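Local coordinates for protein glutathione synthetase-like effector 30 (Gpa-GSS30-apo) (Globodera pallida, PDB 5OET) that probably acts as a secreted effector of a plant-parasitic nematode, derived from a glutathione synthetase, the ligase that joins gamma-glutamylcysteine to glycine using ATP, at residues A[50-63]-A[196-208]. Numbering follows the deposited sequence.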
loop_
_atom_site.group_PDB
_atom_site.type_symbol
_atom_site.label_atom_id
_atom_site.label_comp_id
_atom_site.label_asym_id
_atom_site.label_seq_id
_atom_site.Cartn_x
_atom_site.Cartn_y
_atom_site.Cartn_z
ATOM N N GLN A 50 -5.054 7.866 16.806
ATOM C CA GLN A 50 -5.517 6.692 16.074
ATOM C C GLN A 50 -5.948 7.022 14.646
ATOM O O GLN A 50 -5.832 6.175 13.755
ATOM C CB GLN A 50 -6.660 6.022 16.829
ATOM C CG GLN A 50 -6.218 5.361 18.126
ATOM C CD GLN A 50 -7.355 4.770 18.942
ATOM O OE1 GLN A 50 -7.112 4.096 19.932
ATOM N NE2 GLN A 50 -8.597 5.027 18.544
ATOM N N SER A 51 -6.467 8.230 14.434
ATOM C CA SER A 51 -6.731 8.722 13.083
ATOM C C SER A 51 -5.494 8.726 12.214
ATOM O O SER A 51 -5.539 8.260 11.084
ATOM C CB SER A 51 -7.260 10.153 13.108
ATOM O OG SER A 51 -8.632 10.120 13.357
ATOM N N LEU A 52 -4.415 9.312 12.731
ATOM C CA LEU A 52 -3.165 9.400 11.980
ATOM C C LEU A 52 -2.588 8.018 11.688
ATOM O O LEU A 52 -2.101 7.773 10.600
ATOM C CB LEU A 52 -2.139 10.244 12.716
ATOM C CG LEU A 52 -2.522 11.705 12.879
ATOM C CD1 LEU A 52 -1.483 12.402 13.736
ATOM C CD2 LEU A 52 -2.671 12.427 11.548
ATOM N N ASP A 53 -2.684 7.129 12.668
ATOM C CA ASP A 53 -2.296 5.740 12.531
ATOM C C ASP A 53 -3.088 5.039 11.449
ATOM O O ASP A 53 -2.518 4.349 10.622
ATOM C CB ASP A 53 -2.471 5.003 13.866
ATOM C CG ASP A 53 -2.406 3.479 13.714
ATOM O OD1 ASP A 53 -3.366 2.873 13.188
ATOM O OD2 ASP A 53 -1.393 2.865 14.121
ATOM N N ALA A 54 -4.404 5.172 11.492
ATOM C CA ALA A 54 -5.272 4.539 10.490
ATOM C C ALA A 54 -4.918 5.051 9.111
ATOM O O ALA A 54 -4.683 4.268 8.198
ATOM C CB ALA A 54 -6.746 4.820 10.789
ATOM N N LYS A 55 -4.861 6.368 8.987
ATOM C CA LYS A 55 -4.501 7.022 7.737
ATOM C C LYS A 55 -3.120 6.555 7.238
ATOM O O LYS A 55 -2.983 6.230 6.074
ATOM C CB LYS A 55 -4.612 8.565 7.870
ATOM C CG LYS A 55 -3.458 9.392 7.328
ATOM C CD LYS A 55 -3.218 10.656 8.140
ATOM C CE LYS A 55 -1.742 10.815 8.524
ATOM N NZ LYS A 55 -0.824 10.983 7.376
ATOM N N ASP A 56 -2.114 6.505 8.104
ATOM C CA ASP A 56 -0.795 6.026 7.687
ATOM C C ASP A 56 -0.746 4.552 7.324
ATOM O O ASP A 56 0.067 4.164 6.517
ATOM C CB ASP A 56 0.265 6.342 8.743
ATOM C CG ASP A 56 0.638 7.825 8.772
ATOM O OD1 ASP A 56 0.279 8.526 7.796
ATOM O OD2 ASP A 56 1.269 8.288 9.765
ATOM N N TRP A 57 -1.610 3.732 7.905
ATOM C CA TRP A 57 -1.766 2.347 7.456
ATOM C C TRP A 57 -2.368 2.281 6.038
ATOM O O TRP A 57 -1.924 1.464 5.218
ATOM C CB TRP A 57 -2.632 1.553 8.425
ATOM C CG TRP A 57 -2.556 0.093 8.239
ATOM C CD1 TRP A 57 -1.781 -0.779 8.939
ATOM C CD2 TRP A 57 -3.296 -0.687 7.313
ATOM N NE1 TRP A 57 -1.965 -2.059 8.487
ATOM C CE2 TRP A 57 -2.901 -2.032 7.492
ATOM C CE3 TRP A 57 -4.251 -0.383 6.336
ATOM C CZ2 TRP A 57 -3.441 -3.066 6.754
ATOM C CZ3 TRP A 57 -4.768 -1.400 5.584
ATOM C CH2 TRP A 57 -4.365 -2.732 5.792
ATOM N N ALA A 58 -3.368 3.121 5.761
ATOM C CA ALA A 58 -3.960 3.254 4.426
ATOM C C ALA A 58 -2.947 3.646 3.357
ATOM O O ALA A 58 -2.877 3.017 2.305
ATOM C CB ALA A 58 -5.082 4.286 4.466
ATOM N N LEU A 59 -2.140 4.660 3.647
ATOM C CA LEU A 59 -1.048 5.092 2.762
ATOM C C LEU A 59 0.031 4.029 2.537
ATOM O O LEU A 59 0.748 4.064 1.532
ATOM C CB LEU A 59 -0.395 6.372 3.303
ATOM C CG LEU A 59 -1.300 7.598 3.337
ATOM C CD1 LEU A 59 -0.616 8.740 4.082
ATOM C CD2 LEU A 59 -1.690 8.033 1.943
ATOM N N SER A 60 0.144 3.094 3.464
ATOM C CA SER A 60 1.087 1.985 3.365
ATOM C C SER A 60 0.526 0.723 2.702
ATOM O O SER A 60 1.256 -0.248 2.506
ATOM C CB SER A 60 1.606 1.668 4.766
ATOM O OG SER A 60 2.211 2.840 5.327
ATOM N N ASN A 61 -0.756 0.722 2.347
ATOM C CA ASN A 61 -1.418 -0.500 1.884
ATOM C C ASN A 61 -2.411 -0.293 0.755
ATOM O O ASN A 61 -3.364 -1.048 0.627
ATOM C CB ASN A 61 -2.077 -1.150 3.072
ATOM C CG ASN A 61 -1.070 -1.782 3.961
ATOM O OD1 ASN A 61 -0.502 -2.795 3.587
ATOM N ND2 ASN A 61 -0.765 -1.160 5.082
ATOM N N GLY A 62 -2.165 0.718 -0.081
ATOM C CA GLY A 62 -2.914 0.889 -1.309
ATOM C C GLY A 62 -4.319 1.467 -1.219
ATOM O O GLY A 62 -5.036 1.497 -2.228
ATOM N N LEU A 63 -4.696 1.973 -0.043
ATOM C CA LEU A 63 -6.003 2.612 0.128
ATOM C C LEU A 63 -5.865 4.056 -0.295
ATOM O O LEU A 63 -5.947 4.972 0.515
ATOM C CB LEU A 63 -6.498 2.474 1.563
ATOM C CG LEU A 63 -6.879 1.033 1.937
ATOM C CD1 LEU A 63 -7.247 0.985 3.416
ATOM C CD2 LEU A 63 -7.993 0.497 1.047
ATOM N N THR A 196 -10.020 -2.020 -2.987
ATOM C CA THR A 196 -10.107 -1.300 -1.711
ATOM C C THR A 196 -10.750 -2.120 -0.577
ATOM O O THR A 196 -10.417 -1.917 0.603
ATOM C CB THR A 196 -10.872 0.047 -1.808
ATOM O OG1 THR A 196 -12.264 -0.184 -2.046
ATOM C CG2 THR A 196 -10.297 0.943 -2.909
ATOM N N THR A 197 -11.671 -3.017 -0.925
ATOM C CA THR A 197 -12.472 -3.718 0.073
ATOM C C THR A 197 -11.710 -4.618 1.022
ATOM O O THR A 197 -11.855 -4.483 2.220
ATOM C CB THR A 197 -13.587 -4.504 -0.604
ATOM O OG1 THR A 197 -14.424 -3.570 -1.293
ATOM C CG2 THR A 197 -14.445 -5.261 0.412
ATOM N N PRO A 198 -10.909 -5.558 0.509
ATOM C CA PRO A 198 -10.152 -6.418 1.450
ATOM C C PRO A 198 -9.167 -5.659 2.350
ATOM O O PRO A 198 -8.822 -6.142 3.429
ATOM C CB PRO A 198 -9.373 -7.349 0.505
ATOM C CG PRO A 198 -9.218 -6.530 -0.733
ATOM C CD PRO A 198 -10.528 -5.831 -0.885
ATOM N N ARG A 199 -8.703 -4.503 1.885
ATOM C CA ARG A 199 -7.777 -3.676 2.634
ATOM C C ARG A 199 -8.440 -2.890 3.768
ATOM O O ARG A 199 -7.851 -2.771 4.836
ATOM C CB ARG A 199 -7.032 -2.726 1.699
ATOM C CG ARG A 199 -6.004 -3.425 0.833
ATOM C CD ARG A 199 -5.728 -2.632 -0.436
ATOM N NE ARG A 199 -4.583 -3.240 -1.092
ATOM C CZ ARG A 199 -4.631 -4.276 -1.931
ATOM N NH1 ARG A 199 -5.798 -4.841 -2.300
ATOM N NH2 ARG A 199 -3.486 -4.752 -2.418
ATOM N N PHE A 200 -9.629 -2.344 3.537
ATOM C CA PHE A 200 -10.374 -1.683 4.614
ATOM C C PHE A 200 -10.768 -2.698 5.667
ATOM O O PHE A 200 -10.701 -2.429 6.871
ATOM C CB PHE A 200 -11.613 -0.925 4.098
ATOM C CG PHE A 200 -11.287 0.427 3.561
ATOM C CD1 PHE A 200 -10.729 1.387 4.395
ATOM C CD2 PHE A 200 -11.490 0.745 2.209
ATOM C CE1 PHE A 200 -10.384 2.639 3.908
ATOM C CE2 PHE A 200 -11.139 2.000 1.722
ATOM C CZ PHE A 200 -10.580 2.946 2.578
ATOM N N SER A 201 -11.166 -3.866 5.204
ATOM C CA SER A 201 -11.486 -4.993 6.067
ATOM C C SER A 201 -10.314 -5.261 7.009
ATOM O O SER A 201 -10.501 -5.314 8.214
ATOM C CB SER A 201 -11.822 -6.212 5.197
ATOM O OG SER A 201 -12.297 -7.301 5.934
ATOM N N ARG A 202 -9.107 -5.361 6.462
ATOM C CA ARG A 202 -7.887 -5.532 7.272
ATOM C C ARG A 202 -7.577 -4.331 8.170
ATOM O O ARG A 202 -7.105 -4.512 9.303
ATOM C CB ARG A 202 -6.646 -5.858 6.398
ATOM C CG ARG A 202 -6.613 -7.305 5.879
ATOM C CD ARG A 202 -5.247 -7.728 5.339
ATOM N NE ARG A 202 -4.849 -6.888 4.194
ATOM C CZ ARG A 202 -3.669 -6.284 4.020
ATOM N NH1 ARG A 202 -2.654 -6.449 4.898
ATOM N NH2 ARG A 202 -3.485 -5.528 2.919
ATOM N N LEU A 203 -7.808 -3.124 7.655
ATOM C CA LEU A 203 -7.574 -1.902 8.429
ATOM C C LEU A 203 -8.363 -1.924 9.725
ATOM O O LEU A 203 -7.815 -1.693 10.792
ATOM C CB LEU A 203 -7.952 -0.639 7.640
ATOM C CG LEU A 203 -7.770 0.702 8.374
ATOM C CD1 LEU A 203 -6.414 0.800 9.066
ATOM C CD2 LEU A 203 -7.974 1.857 7.410
ATOM N N HIS A 204 -9.654 -2.204 9.598
ATOM C CA HIS A 204 -10.567 -2.157 10.725
ATOM C C HIS A 204 -10.414 -3.314 11.682
ATOM O O HIS A 204 -10.666 -3.140 12.862
ATOM C CB HIS A 204 -12.012 -2.060 10.244
ATOM C CG HIS A 204 -12.390 -0.707 9.759
ATOM N ND1 HIS A 204 -13.569 -0.461 9.091
ATOM C CD2 HIS A 204 -11.753 0.482 9.848
ATOM C CE1 HIS A 204 -13.642 0.824 8.796
ATOM N NE2 HIS A 204 -12.549 1.418 9.241
ATOM N N ARG A 205 -10.015 -4.489 11.199
ATOM C CA ARG A 205 -9.725 -5.604 12.109
ATOM C C ARG A 205 -8.536 -5.240 13.011
ATOM O O ARG A 205 -8.493 -5.599 14.180
ATOM C CB ARG A 205 -9.452 -6.886 11.336
ATOM C CG ARG A 205 -9.418 -8.152 12.196
ATOM C CD ARG A 205 -8.936 -9.392 11.427
ATOM N NE ARG A 205 -9.550 -9.463 10.093
ATOM C CZ ARG A 205 -10.734 -10.002 9.808
ATOM N NH1 ARG A 205 -11.493 -10.576 10.751
ATOM N NH2 ARG A 205 -11.174 -9.963 8.553
ATOM N N ARG A 206 -7.603 -4.487 12.442
ATOM C CA ARG A 206 -6.418 -4.041 13.126
ATOM C C ARG A 206 -6.738 -2.979 14.183
ATOM O O ARG A 206 -6.257 -3.081 15.300
ATOM C CB ARG A 206 -5.402 -3.525 12.097
ATOM C CG ARG A 206 -4.044 -3.151 12.661
ATOM C CD ARG A 206 -3.173 -2.472 11.607
ATOM N NE ARG A 206 -2.191 -1.623 12.289
ATOM C CZ ARG A 206 -2.350 -0.331 12.599
ATOM N NH1 ARG A 206 -3.444 0.362 12.243
ATOM N NH2 ARG A 206 -1.373 0.287 13.248
ATOM N N MET A 207 -7.539 -1.975 13.833
ATOM C CA MET A 207 -7.937 -0.926 14.790
ATOM C C MET A 207 -8.686 -1.490 15.994
ATOM O O MET A 207 -8.394 -1.154 17.149
ATOM C CB MET A 207 -8.850 0.126 14.141
ATOM C CG MET A 207 -8.300 0.840 12.927
ATOM S SD MET A 207 -6.661 1.505 13.216
ATOM C CE MET A 207 -7.063 2.932 14.224
ATOM N N VAL A 208 -9.673 -2.326 15.703
ATOM C CA VAL A 208 -10.485 -2.991 16.711
ATOM C C VAL A 208 -9.604 -3.837 17.633
ATOM O O VAL A 208 -9.573 -3.622 18.822
ATOM C CB VAL A 208 -11.556 -3.845 16.014
ATOM C CG1 VAL A 208 -12.163 -4.878 16.943
ATOM C CG2 VAL A 208 -12.628 -2.944 15.429
#
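Trp57 lays its indole against helix 196-210: Leu203 CA stands over one face in a CH-pi contact, 4.2 Å from the centroid of the Trp57 six-membered ring, and Leu203 CD1 packs 3.7 Å from Trp57 CE3. CG anti to the backbone N (chi1 -165°) turns the indole toward Leu203 and the extended Arg206; Asn61 ND2 sits over its other face, hydrogen-bonded to Trp57 O. The Arg206 guanidinium and indole planes are 22° apart, with Trp57 CD1 over one guanidinium face, offset toward its rim. Beyond the ring lies an end-on, two-pronged salt bridge, Arg206 NH1 to Asp53 OD1 and Arg206 NH2 to Asp53 OD2, each 2.7 Å, both oxygens using syn lone pairs in nearly coplanar groups. Arg206 NE forms a salt bridge with Glu270 of the second subunit, whose His267 meets Trp57 edge-to-face, so this side is part of the subunit interface. At the other end, Leu63 spreads both methyls over one face of Phe200, CD2 making a CH-pi contact and touching Arg199 CB at 3.4 Å. The result is a roughly antiparallel helix pair (segment axes at 147°), extended by the loop into strand 64-67, in the eukaryotic glutathione synthetase fold.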